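Local coordinates for Alpha/beta hydrolase fold protein (Sphaerobacter thermophilus, PDB 3R0V) that probably acts as a hydrolase of the alpha/beta hydrolase family and holds d-malate in a pocket, at residues Pro208-Asp213 with Ala253-Glu258; Leu100-Ala105 with Leu114-Pro119; Ile197-Phe202 with Ala229-Asn234; Ala88-Gly93 with Pro110-Ala115. One frame throughout, in Å; residues are numbered along the deposited sequence. Where two conformers were deposited one is given.

Contact 1. Residues Pro208-Asp213 with Ala253-Glu258; sequences PTLVMD and APVLVE
Val255 on helix 253-258 and Leu210 on strand 209-213 meet methyl to methyl, CG1 of the valine lying 3.8 Å from CD2 of the leucine. All four cross-segment contacts are of this apolar kind. In Leu210 the CG stands anti to the backbone N (chi1 168°), which lays it beside the carbonyl carbon and lets CD2 reach the valine; the two side chains cross at about a right angle. The same Leu210 CD2 also reaches CD2 of Leu256, more loosely, at 4.4 Å.

The second group of contacts involves Met212, deposited as selenomethionine, so that selenium stands in the place of sulfur. Its chain bends at the last torsion (chi3 -69°), which brings the two final atoms to different partners: SE comes within 4.0 Å of Val255 CG1 and CE within 4.0 Å of Leu256 CD2. Val255 and Met212 slide past each other in opposite directions, whereas Leu256 is crossed nearly perpendicularly. Val255 CG1 is therefore shared by Leu210 and Met212.

The backbones stay well apart. The axes of the strand and helix segments approach to 10.7 Å and run nearly antiparallel, at 166°, a spacing that leaves room for one layer of side chains from each. Around this layer, Ala115 of the neighbouring strand touches both Met212 and Leu256, while Val211 and Asp213 face helix 219-231 on the other side of the sheet. A parallel strand with a helix against each face, here the C-terminal helix 249-260 and helix 219-231, is the three-layer alpha/beta/alpha packing of the alpha/beta hydrolase fold.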
loop_
_atom_site.group_PDB
_atom_site.type_symbol
_atom_site.label_atom_id
_atom_site.label_comp_id
_atom_site.label_asym_id
_atom_site.label_seq_id
_atom_site.Cartn_x
_atom_site.Cartn_y
_atom_site.Cartn_z
ATOM N N PRO A 208 -18.221 -0.409 3.809
ATOM C CA PRO A 208 -18.150 -1.099 2.517
ATOM C C PRO A 208 -16.689 -1.252 2.098
ATOM O O PRO A 208 -15.935 -0.280 2.102
ATOM C CB PRO A 208 -18.881 -0.148 1.562
ATOM C CG PRO A 208 -19.790 0.692 2.456
ATOM C CD PRO A 208 -19.013 0.836 3.744
ATOM N N THR A 209 -16.314 -2.470 1.726
ATOM C CA THR A 209 -14.928 -2.773 1.397
ATOM C C THR A 209 -14.845 -3.572 0.104
ATOM O O THR A 209 -15.703 -4.406 -0.196
ATOM C CB THR A 209 -14.240 -3.541 2.551
ATOM O OG1 THR A 209 -14.230 -2.715 3.717
ATOM C CG2 THR A 209 -12.791 -3.888 2.210
ATOM N N LEU A 210 -13.802 -3.289 -0.666
ATOM C CA LEU A 210 -13.529 -3.979 -1.922
ATOM C C LEU A 210 -12.104 -4.510 -1.890
ATOM O O LEU A 210 -11.172 -3.755 -1.639
ATOM C CB LEU A 210 -13.698 -3.001 -3.076
ATOM C CG LEU A 210 -13.179 -3.439 -4.437
ATOM C CD1 LEU A 210 -13.942 -4.657 -4.872
ATOM C CD2 LEU A 210 -13.333 -2.321 -5.446
ATOM N N VAL A 211 -11.947 -5.812 -2.108
ATOM C CA VAL A 211 -10.635 -6.437 -2.105
ATOM C C VAL A 211 -10.351 -6.903 -3.521
ATOM O O VAL A 211 -11.150 -7.641 -4.100
ATOM C CB VAL A 211 -10.604 -7.654 -1.176
ATOM C CG1 VAL A 211 -9.188 -8.231 -1.141
ATOM C CG2 VAL A 211 -11.055 -7.283 0.226
HETATM N N MSE A 212 -9.243 -6.458 -4.093
HETATM C CA MSE A 212 -8.936 -6.760 -5.489
HETATM C C MSE A 212 -7.632 -7.500 -5.619
HETATM O O MSE A 212 -6.692 -7.259 -4.868
HETATM C CB MSE A 212 -8.817 -5.479 -6.311
HETATM C CG MSE A 212 -10.139 -4.849 -6.724
HETATM SE SE MSE A 212 -9.866 -3.012 -7.320
HETATM C CE MSE A 212 -9.433 -2.392 -5.611
ATOM N N ASP A 213 -7.579 -8.396 -6.597
ATOM C CA ASP A 213 -6.312 -8.932 -7.065
ATOM C C ASP A 213 -6.288 -8.859 -8.579
ATOM O O ASP A 213 -7.256 -8.406 -9.197
ATOM C CB ASP A 213 -6.016 -10.338 -6.515
ATOM C CG ASP A 213 -7.060 -11.371 -6.897
ATOM O OD1 ASP A 213 -7.960 -11.078 -7.711
ATOM O OD2 ASP A 213 -6.972 -12.509 -6.371
ATOM N N ALA A 253 -9.422 1.773 -12.463
ATOM C CA ALA A 253 -10.282 2.940 -12.279
ATOM C C ALA A 253 -11.782 2.666 -12.410
ATOM O O ALA A 253 -12.546 3.106 -11.570
ATOM C CB ALA A 253 -9.860 4.075 -13.211
ATOM N N PRO A 254 -12.214 1.949 -13.465
ATOM C CA PRO A 254 -13.655 1.718 -13.626
ATOM C C PRO A 254 -14.250 0.949 -12.451
ATOM O O PRO A 254 -15.386 1.214 -12.048
ATOM C CB PRO A 254 -13.741 0.894 -14.915
ATOM C CG PRO A 254 -12.472 1.214 -15.652
ATOM C CD PRO A 254 -11.435 1.393 -14.586
ATOM N N VAL A 255 -13.481 0.009 -11.906
ATOM C CA VAL A 255 -13.922 -0.768 -10.749
ATOM C C VAL A 255 -14.046 0.121 -9.505
ATOM O O VAL A 255 -15.013 0.023 -8.740
ATOM C CB VAL A 255 -12.968 -1.942 -10.470
ATOM C CG1 VAL A 255 -13.386 -2.702 -9.232
ATOM C CG2 VAL A 255 -12.910 -2.885 -11.678
ATOM N N LEU A 256 -13.064 0.990 -9.305
ATOM C CA LEU A 256 -13.123 1.944 -8.206
ATOM C C LEU A 256 -14.266 2.929 -8.362
ATOM O O LEU A 256 -14.939 3.252 -7.389
ATOM C CB LEU A 256 -11.812 2.716 -8.079
ATOM C CG LEU A 256 -10.609 1.924 -7.592
ATOM C CD1 LEU A 256 -9.428 2.868 -7.472
ATOM C CD2 LEU A 256 -10.885 1.255 -6.247
ATOM N N VAL A 257 -14.478 3.424 -9.577
ATOM C CA VAL A 257 -15.564 4.371 -9.795
ATOM C C VAL A 257 -16.896 3.732 -9.434
ATOM O O VAL A 257 -17.703 4.338 -8.743
ATOM C CB VAL A 257 -15.604 4.882 -11.243
ATOM C CG1 VAL A 257 -16.903 5.641 -11.508
ATOM C CG2 VAL A 257 -14.395 5.761 -11.530
ATOM N N GLU A 258 -17.110 2.498 -9.889
ATOM C CA GLU A 258 -18.350 1.784 -9.594
ATOM C C GLU A 258 -18.519 1.565 -8.094
ATOM O O GLU A 258 -19.597 1.789 -7.536
ATOM C CB GLU A 258 -18.364 0.439 -10.323
ATOM C CG GLU A 258 -19.731 -0.240 -10.386
ATOM C CD GLU A 258 -20.146 -0.900 -9.081
ATOM O OE1 GLU A 258 -19.266 -1.407 -8.350
ATOM O OE2 GLU A 258 -21.362 -0.919 -8.790
#

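Contact 2. Residues Leu100-Ala105 with Leu114-Pro119; sequences LSLLAA and LAVFEP
Leu114 and Leu102 bury the most surface here, and their branch methyls meet directly: CD2 of Leu102 lies 3.6 Å from CD2 of Leu114. The two side chains cross at about a right angle. Leu114 rises from its strand toward the helix with CG anti to the backbone N (chi1 175°), and its two branches part over the helix surface. CD1 goes to CB of Ser101 at 3.8 Å. CD2, besides meeting Leu102, also comes within 4.2 Å of CB of Ala105, one turn further along, so that Leu114 is fitted among three helix residues.

Leu102 does the reverse, spreading along the strand. Beyond Leu114, its CG is 4.2 Å from CG1 of Val116, again in a crossing near a right angle, and its CD1 makes a marginal contact with CB of Pro119 at 4.5 Å, where the chain has left the strand. Leu102 CD2 is also met by Ile232, while the Phe202 ring lies against its CB.

Ser101 is the third contributor, but it presents carbon to the strand. Its OG bonds the carbonyl of Gly97 in the preceding turn of its own helix, which satisfies a buried hydroxyl without help from the sheet. Segment axes 9.4 Å apart, inclined at 152°, agree with direct packing of small and branched side chains. Since every touch is carbon on carbon, the helix is held by close fit and burial, and the strand's backbone polar groups remain engaged with its neighbours Val91, Gly93, Pro208 and Leu210.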
loop_
_atom_site.group_PDB
_atom_site.type_symbol
_atom_site.label_atom_id
_atom_site.label_comp_id
_atom_site.label_asym_id
_atom_site.label_seq_id
_atom_site.Cartn_x
_atom_site.Cartn_y
_atom_site.Cartn_z
ATOM N N LEU A 100 -1.736 -0.980 5.669
ATOM C CA LEU A 100 -1.796 0.236 6.460
ATOM C C LEU A 100 -3.223 0.787 6.496
ATOM O O LEU A 100 -3.706 1.215 7.551
ATOM C CB LEU A 100 -0.825 1.276 5.888
ATOM C CG LEU A 100 -0.783 2.659 6.534
ATOM C CD1 LEU A 100 -0.426 2.559 8.001
ATOM C CD2 LEU A 100 0.218 3.531 5.783
ATOM N N SER A 101 -3.887 0.775 5.347
ATOM C CA SER A 101 -5.257 1.276 5.250
ATOM C C SER A 101 -6.228 0.447 6.082
ATOM O O SER A 101 -7.125 1.010 6.736
ATOM C CB SER A 101 -5.715 1.341 3.796
ATOM O OG SER A 101 -4.892 2.219 3.050
ATOM N N LEU A 102 -6.060 -0.876 6.062
ATOM C CA LEU A 102 -6.894 -1.761 6.875
ATOM C C LEU A 102 -6.657 -1.518 8.365
ATOM O O LEU A 102 -7.606 -1.444 9.140
ATOM C CB LEU A 102 -6.656 -3.236 6.505
ATOM C CG LEU A 102 -7.181 -3.654 5.130
ATOM C CD1 LEU A 102 -6.419 -4.848 4.582
ATOM C CD2 LEU A 102 -8.675 -3.974 5.221
ATOM N N LEU A 103 -5.395 -1.392 8.766
ATOM C CA LEU A 103 -5.088 -1.049 10.153
ATOM C C LEU A 103 -5.726 0.282 10.540
ATOM O O LEU A 103 -6.272 0.418 11.636
ATOM C CB LEU A 103 -3.577 -0.998 10.369
ATOM C CG LEU A 103 -2.842 -2.334 10.236
ATOM C CD1 LEU A 103 -1.353 -2.055 10.273
ATOM C CD2 LEU A 103 -3.248 -3.248 11.370
ATOM N N ALA A 104 -5.662 1.262 9.645
ATOM C CA ALA A 104 -6.223 2.584 9.933
ATOM C C ALA A 104 -7.741 2.493 10.097
ATOM O O ALA A 104 -8.321 3.114 10.996
ATOM C CB ALA A 104 -5.858 3.570 8.825
ATOM N N ALA A 105 -8.382 1.721 9.232
ATOM C CA ALA A 105 -9.827 1.526 9.312
ATOM C C ALA A 105 -10.206 0.849 10.625
ATOM O O ALA A 105 -11.152 1.260 11.295
ATOM C CB ALA A 105 -10.314 0.713 8.122
ATOM N N LEU A 114 -13.623 1.575 1.595
ATOM C CA LEU A 114 -12.227 1.145 1.499
ATOM C C LEU A 114 -12.030 0.148 0.375
ATOM O O LEU A 114 -12.733 -0.856 0.328
ATOM C CB LEU A 114 -11.801 0.500 2.818
ATOM C CG LEU A 114 -10.395 -0.115 2.859
ATOM C CD1 LEU A 114 -9.311 0.933 2.603
ATOM C CD2 LEU A 114 -10.163 -0.816 4.194
ATOM N N ALA A 115 -11.065 0.414 -0.515
ATOM C CA ALA A 115 -10.679 -0.533 -1.547
ATOM C C ALA A 115 -9.209 -0.848 -1.354
ATOM O O ALA A 115 -8.396 0.043 -1.085
ATOM C CB ALA A 115 -10.922 0.055 -2.926
ATOM N N VAL A 116 -8.872 -2.129 -1.472
ATOM C CA VAL A 116 -7.486 -2.566 -1.312
ATOM C C VAL A 116 -7.078 -3.504 -2.442
ATOM O O VAL A 116 -7.855 -4.364 -2.864
ATOM C CB VAL A 116 -7.268 -3.252 0.056
ATOM C CG1 VAL A 116 -7.418 -2.252 1.200
ATOM C CG2 VAL A 116 -8.224 -4.445 0.238
ATOM N N PHE A 117 -5.861 -3.319 -2.939
ATOM C CA PHE A 117 -5.335 -4.158 -4.006
ATOM C C PHE A 117 -4.162 -4.992 -3.496
ATOM O O PHE A 117 -3.157 -4.454 -3.007
ATOM C CB PHE A 117 -4.879 -3.288 -5.178
ATOM C CG PHE A 117 -4.241 -4.053 -6.306
ATOM C CD1 PHE A 117 -5.019 -4.723 -7.235
ATOM C CD2 PHE A 117 -2.860 -4.077 -6.445
ATOM C CE1 PHE A 117 -4.432 -5.422 -8.285
ATOM C CE2 PHE A 117 -2.263 -4.772 -7.502
ATOM C CZ PHE A 117 -3.051 -5.440 -8.417
ATOM N N GLU A 118 -4.303 -6.309 -3.622
ATOM C CA GLU A 118 -3.230 -7.259 -3.292
ATOM C C GLU A 118 -2.545 -6.997 -1.946
ATOM O O GLU A 118 -1.323 -6.922 -1.866
ATOM C CB GLU A 118 -2.185 -7.329 -4.420
ATOM C CG GLU A 118 -2.784 -7.761 -5.760
ATOM C CD GLU A 118 -1.750 -8.020 -6.839
ATOM O OE1 GLU A 118 -0.583 -7.590 -6.696
ATOM O OE2 GLU A 118 -2.110 -8.663 -7.844
ATOM N N PRO A 119 -3.324 -6.875 -0.867
ATOM C CA PRO A 119 -2.688 -6.804 0.454
ATOM C C PRO A 119 -1.831 -8.056 0.699
ATOM O O PRO A 119 -2.351 -9.169 0.604
ATOM C CB PRO A 119 -3.884 -6.759 1.420
ATOM C CG PRO A 119 -5.040 -7.261 0.642
ATOM C CD PRO A 119 -4.794 -6.919 -0.794
#

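Contact 3. Residues Ile197-Phe202 with Ala229-Asn234; sequences IPTARF and ADTIPN
Backbone atoms of Phe202 and Ile232 come close, their CA atoms 5.9 Å apart, and those of Thr199 and Thr231 lie 6.8 Å apart. Segment 197-202 enters its single helical turn through an inverse gamma turn centred on Pro198, which occupies the N-cap position; Phe202 N closes the turn on Pro198 O. Segment 229-234 leaves helix 219-231, with Ile232 the first residue outside helical torsions.

The threonines touch on their methyls, Thr199 CG2 lying 3.8 Å from Thr231 CG2, and their side chains cross at about a right angle. Each holds CG2 anti to its backbone N and OG1 beside that N, a shared setting in which the methyls meet while both hydroxyls reach one water, Thr199 OG1 at 2.8 Å and Thr231 OG1 at 2.6 Å. This water makes the polar link between the segments. Thr231 OG1 also bonds the carbonyl of Glu227 in its own helix.

Deeper in, CG1 of Ile232 packs against Phe202, 3.6 Å from its carbonyl O and 4.2 Å from its CB. The phenyl ring leads away from Ile232; Pro198 CG lies 3.4 Å above one ring face, offset toward the rim. The contact thus joins the short helix ahead of strand 209-213 to the end of helix 219-231, the connecting helix of the beta-alpha-beta unit formed by strands 209-213 and 235-239 in the alpha/beta hydrolase fold.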
loop_
_atom_site.group_PDB
_atom_site.type_symbol
_atom_site.label_atom_id
_atom_site.label_comp_id
_atom_site.label_asym_id
_atom_site.label_seq_id
_atom_site.Cartn_x
_atom_site.Cartn_y
_atom_site.Cartn_z
ATOM N N ILE A 197 -2.890 -12.262 9.156
ATOM C CA ILE A 197 -4.001 -11.319 9.237
ATOM C C ILE A 197 -4.485 -11.140 10.676
ATOM O O ILE A 197 -4.751 -12.120 11.364
ATOM C CB ILE A 197 -5.191 -11.790 8.387
ATOM C CG1 ILE A 197 -4.782 -11.914 6.919
ATOM C CG2 ILE A 197 -6.374 -10.823 8.557
ATOM C CD1 ILE A 197 -5.846 -12.506 6.049
ATOM N N PRO A 198 -4.602 -9.883 11.137
ATOM C CA PRO A 198 -5.240 -9.647 12.442
ATOM C C PRO A 198 -6.756 -9.768 12.312
ATOM O O PRO A 198 -7.491 -8.782 12.260
ATOM C CB PRO A 198 -4.818 -8.216 12.798
ATOM C CG PRO A 198 -4.543 -7.559 11.491
ATOM C CD PRO A 198 -4.085 -8.642 10.532
ATOM N N THR A 199 -7.208 -11.012 12.230
ATOM C CA THR A 199 -8.593 -11.332 11.929
ATOM C C THR A 199 -9.609 -10.651 12.837
ATOM O O THR A 199 -10.603 -10.099 12.351
ATOM C CB THR A 199 -8.807 -12.848 11.991
ATOM O OG1 THR A 199 -8.010 -13.467 10.980
ATOM C CG2 THR A 199 -10.277 -13.199 11.787
ATOM N N ALA A 200 -9.361 -10.693 14.145
ATOM C CA ALA A 200 -10.267 -10.086 15.118
ATOM C C ALA A 200 -10.494 -8.617 14.791
ATOM O O ALA A 200 -11.636 -8.142 14.782
ATOM C CB ALA A 200 -9.717 -10.236 16.519
ATOM N N ARG A 201 -9.413 -7.901 14.507
ATOM C CA ARG A 201 -9.515 -6.481 14.184
ATOM C C ARG A 201 -10.214 -6.218 12.862
ATOM O O ARG A 201 -11.080 -5.347 12.769
ATOM C CB ARG A 201 -8.137 -5.842 14.143
ATOM C CG ARG A 201 -7.408 -5.911 15.464
ATOM C CD ARG A 201 -6.235 -4.965 15.440
ATOM N NE ARG A 201 -6.691 -3.581 15.507
ATOM C CZ ARG A 201 -6.007 -2.551 15.023
ATOM N NH1 ARG A 201 -4.841 -2.755 14.426
ATOM N NH2 ARG A 201 -6.489 -1.315 15.133
ATOM N N PHE A 202 -9.842 -6.961 11.825
ATOM C CA PHE A 202 -10.413 -6.701 10.518
ATOM C C PHE A 202 -11.883 -7.115 10.444
ATOM O O PHE A 202 -12.657 -6.505 9.709
ATOM C CB PHE A 202 -9.575 -7.345 9.401
ATOM C CG PHE A 202 -8.189 -6.738 9.230
ATOM C CD1 PHE A 202 -7.787 -5.622 9.965
ATOM C CD2 PHE A 202 -7.302 -7.277 8.303
ATOM C CE1 PHE A 202 -6.513 -5.077 9.792
ATOM C CE2 PHE A 202 -6.044 -6.730 8.119
ATOM C CZ PHE A 202 -5.648 -5.636 8.858
ATOM N N ALA A 229 -11.879 -10.947 2.094
ATOM C CA ALA A 229 -13.233 -10.598 1.657
ATOM C C ALA A 229 -14.296 -11.412 2.383
ATOM O O ALA A 229 -15.480 -11.069 2.339
ATOM C CB ALA A 229 -13.368 -10.754 0.148
ATOM N N ASP A 230 -13.875 -12.478 3.054
ATOM C CA ASP A 230 -14.782 -13.265 3.882
ATOM C C ASP A 230 -14.778 -12.740 5.326
ATOM O O ASP A 230 -15.825 -12.654 5.979
ATOM C CB ASP A 230 -14.385 -14.747 3.831
ATOM C CG ASP A 230 -15.380 -15.650 4.541
ATOM O OD1 ASP A 230 -16.478 -15.878 3.991
ATOM O OD2 ASP A 230 -15.060 -16.146 5.640
ATOM N N THR A 231 -13.595 -12.385 5.820
ATOM C CA THR A 231 -13.441 -11.920 7.194
ATOM C C THR A 231 -14.099 -10.564 7.428
ATOM O O THR A 231 -14.735 -10.327 8.462
ATOM C CB THR A 231 -11.940 -11.860 7.557
ATOM O OG1 THR A 231 -11.432 -13.197 7.620
ATOM C CG2 THR A 231 -11.717 -11.173 8.895
ATOM N N ILE A 232 -13.957 -9.668 6.466
ATOM C CA ILE A 232 -14.533 -8.339 6.582
ATOM C C ILE A 232 -15.993 -8.446 6.175
ATOM O O ILE A 232 -16.301 -8.873 5.064
ATOM C CB ILE A 232 -13.768 -7.338 5.705
ATOM C CG1 ILE A 232 -12.311 -7.263 6.172
ATOM C CG2 ILE A 232 -14.434 -5.973 5.759
ATOM C CD1 ILE A 232 -11.395 -6.496 5.247
ATOM N N PRO A 233 -16.907 -8.085 7.086
ATOM C CA PRO A 233 -18.298 -8.473 6.830
ATOM C C PRO A 233 -18.929 -7.866 5.584
ATOM O O PRO A 233 -19.700 -8.541 4.900
ATOM C CB PRO A 233 -19.037 -8.033 8.104
ATOM C CG PRO A 233 -18.132 -7.083 8.786
ATOM C CD PRO A 233 -16.729 -7.506 8.426
ATOM N N ASN A 234 -18.614 -6.621 5.267
ATOM C CA ASN A 234 -19.236 -6.030 4.097
ATOM C C ASN A 234 -18.240 -5.862 2.963
ATOM O O ASN A 234 -17.997 -4.745 2.498
ATOM C CB ASN A 234 -19.916 -4.714 4.471
ATOM C CG ASN A 234 -20.883 -4.880 5.642
ATOM O OD1 ASN A 234 -21.788 -5.718 5.599
ATOM N ND2 ASN A 234 -20.672 -4.106 6.705
HETATM O O HOH W 1 -8.914 -13.442 8.311
#

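Contact 4. Residues Ala88-Gly93 with Pro110-Ala115; sequences AAFVFG and PITRLA
Phe90 lies side by side with Arg113, its CG anti to the carbonyl carbon (chi1 -58°), which lays the ring along the arginine. Phe90 CB stands 4.0 Å from Arg113 O. Phe90 CD1 meets Arg113 CB at 3.6 Å. Phe90 CE1 comes within 3.4 Å of Arg113 CD and sits at the guanidinium edge, the planes 84° apart. CZ ends near the same CD. Thr112 OG1 approaches obliquely, 3.0 Å from Phe90 CD1, but Thr112 and Arg113 each have two conformers, leaving this short approach doubtful. Phe260 stacks on the Phe90 ring. With an alanine in place of Phe90, the aliphatic chain of Arg113 is likely to lose its flank and Phe260 its stacking mate.

On the face bearing Val91, that residue's CG2 packs on Ile111 CG2 at 3.8 Å. The backbones pair in parallel: Val91 N bonds Arg113 O, Ala115 N bonds Val91 O, and Gly93 N bonds Ala115 O. Between Ala89 and Val91 the register slips by one residue, a beta bulge; there Thr112 N approaches Ala89 O from 42° out of the carbonyl plane. These strands, joined through helix 96-106, form a beta-alpha-beta crossover, and Gly93 opens a Gly-x-Ser-x-Gly sequence consistent with the nucleophile elbow of alpha/beta hydrolases.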
loop_
_atom_site.group_PDB
_atom_site.type_symbol
_atom_site.label_atom_id
_atom_site.label_comp_id
_atom_site.label_asym_id
_atom_site.label_seq_id
_atom_site.Cartn_x
_atom_site.Cartn_y
_atom_site.Cartn_z
ATOM N N ALA A 88 -13.000 13.299 6.037
ATOM C CA ALA A 88 -13.362 11.909 5.802
ATOM C C ALA A 88 -13.098 11.625 4.332
ATOM O O ALA A 88 -13.142 12.542 3.504
ATOM C CB ALA A 88 -14.832 11.677 6.119
ATOM N N ALA A 89 -12.846 10.374 3.984
ATOM C CA ALA A 89 -12.599 10.067 2.588
ATOM C C ALA A 89 -12.788 8.605 2.295
ATOM O O ALA A 89 -12.733 7.767 3.196
ATOM C CB ALA A 89 -11.184 10.473 2.206
ATOM N N PHE A 90 -12.975 8.315 1.013
ATOM C CA PHE A 90 -12.791 6.968 0.484
ATOM C C PHE A 90 -11.281 6.724 0.439
ATOM O O PHE A 90 -10.508 7.664 0.224
ATOM C CB PHE A 90 -13.330 6.883 -0.942
ATOM C CG PHE A 90 -14.785 7.243 -1.091
ATOM C CD1 PHE A 90 -15.695 7.021 -0.071
ATOM C CD2 PHE A 90 -15.239 7.805 -2.274
ATOM C CE1 PHE A 90 -17.045 7.343 -0.238
ATOM C CE2 PHE A 90 -16.573 8.139 -2.439
ATOM C CZ PHE A 90 -17.478 7.914 -1.411
ATOM N N VAL A 91 -10.848 5.479 0.622
ATOM C CA VAL A 91 -9.418 5.181 0.580
ATOM C C VAL A 91 -9.167 4.013 -0.349
ATOM O O VAL A 91 -9.901 3.029 -0.307
ATOM C CB VAL A 91 -8.855 4.859 1.984
ATOM C CG1 VAL A 91 -7.447 4.270 1.896
ATOM C CG2 VAL A 91 -8.860 6.101 2.846
ATOM N N PHE A 92 -8.154 4.144 -1.209
ATOM C CA PHE A 92 -7.652 3.020 -1.996
ATOM C C PHE A 92 -6.214 2.751 -1.580
ATOM O O PHE A 92 -5.353 3.615 -1.732
ATOM C CB PHE A 92 -7.700 3.319 -3.501
ATOM C CG PHE A 92 -6.999 2.276 -4.355
ATOM C CD1 PHE A 92 -7.363 0.941 -4.285
ATOM C CD2 PHE A 92 -5.968 2.636 -5.214
ATOM C CE1 PHE A 92 -6.717 -0.021 -5.059
ATOM C CE2 PHE A 92 -5.332 1.682 -5.999
ATOM C CZ PHE A 92 -5.711 0.361 -5.920
ATOM N N GLY A 93 -5.955 1.552 -1.058
ATOM C CA GLY A 93 -4.619 1.190 -0.611
ATOM C C GLY A 93 -4.016 0.106 -1.485
ATOM O O GLY A 93 -4.673 -0.879 -1.835
ATOM N N PRO A 110 -11.669 8.069 9.956
ATOM C CA PRO A 110 -12.891 8.343 9.186
ATOM C C PRO A 110 -12.752 7.997 7.708
ATOM O O PRO A 110 -12.736 8.861 6.822
ATOM C CB PRO A 110 -13.113 9.845 9.410
ATOM C CG PRO A 110 -11.756 10.392 9.678
ATOM C CD PRO A 110 -11.012 9.303 10.422
ATOM N N ILE A 111 -12.627 6.696 7.464
ATOM C CA ILE A 111 -12.613 6.117 6.126
ATOM C C ILE A 111 -14.029 5.619 5.842
ATOM O O ILE A 111 -14.554 4.764 6.572
ATOM C CB ILE A 111 -11.601 4.946 6.060
ATOM C CG1 ILE A 111 -10.193 5.464 6.384
ATOM C CG2 ILE A 111 -11.615 4.290 4.690
ATOM C CD1 ILE A 111 -9.120 4.388 6.502
ATOM N N THR A 112 -14.655 6.157 4.797
ATOM C CA THR A 112 -16.066 5.869 4.572
ATOM C C THR A 112 -16.304 4.663 3.658
ATOM O O THR A 112 -17.296 3.958 3.820
ATOM C CB THR A 112 -16.803 7.097 4.048
ATOM O OG1 THR A 112 -16.123 7.597 2.893
ATOM C CG2 THR A 112 -16.832 8.189 5.114
ATOM N N ARG A 113 -15.391 4.429 2.712
ATOM C CA ARG A 113 -15.385 3.241 1.856
ATOM C C ARG A 113 -13.924 2.870 1.649
ATOM O O ARG A 113 -13.088 3.753 1.527
ATOM C CB ARG A 113 -16.030 3.528 0.498
ATOM C CG ARG A 113 -17.494 3.952 0.574
ATOM C CD ARG A 113 -18.099 4.126 -0.814
ATOM N NE ARG A 113 -19.535 4.383 -0.741
ATOM C CZ ARG A 113 -20.467 3.467 -0.987
ATOM N NH1 ARG A 113 -20.113 2.239 -1.344
ATOM N NH2 ARG A 113 -21.752 3.784 -0.888
ATOM N N LEU A 114 -13.623 1.575 1.595
ATOM C CA LEU A 114 -12.227 1.145 1.499
ATOM C C LEU A 114 -12.030 0.148 0.375
ATOM O O LEU A 114 -12.733 -0.856 0.328
ATOM C CB LEU A 114 -11.801 0.500 2.818
ATOM C CG LEU A 114 -10.395 -0.115 2.859
ATOM C CD1 LEU A 114 -9.311 0.933 2.603
ATOM C CD2 LEU A 114 -10.163 -0.816 4.194
ATOM N N ALA A 115 -11.065 0.414 -0.515
ATOM C CA ALA A 115 -10.679 -0.533 -1.547
ATOM C C ALA A 115 -9.209 -0.848 -1.354
ATOM O O ALA A 115 -8.396 0.043 -1.085
ATOM C CB ALA A 115 -10.922 0.055 -2.926
#

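Overall arrangement
Strand 111-117 ties three of the contacts together: contacts 2 and 4 share its residues Leu114 and Ala115, and contact 1 uses the neighbouring strand 209-213, whose backbone bonds to it. Contacts 1 and 2 are buried helix-on-sheet packing, wholly apolar across the segments, yet they lie on opposite faces of the sheet. Contact 4 differs in being strand against strand, held chiefly by backbone hydrogen bonds, and runs from exposed Pro110 and Thr112 to buried Gly93. Contact 3, whose centre lies about 17 Å from the centre of the chain, the farthest of the four, is partly exposed and adds a water bridge. It meets contact 2 through Leu102 but does not touch contact 4.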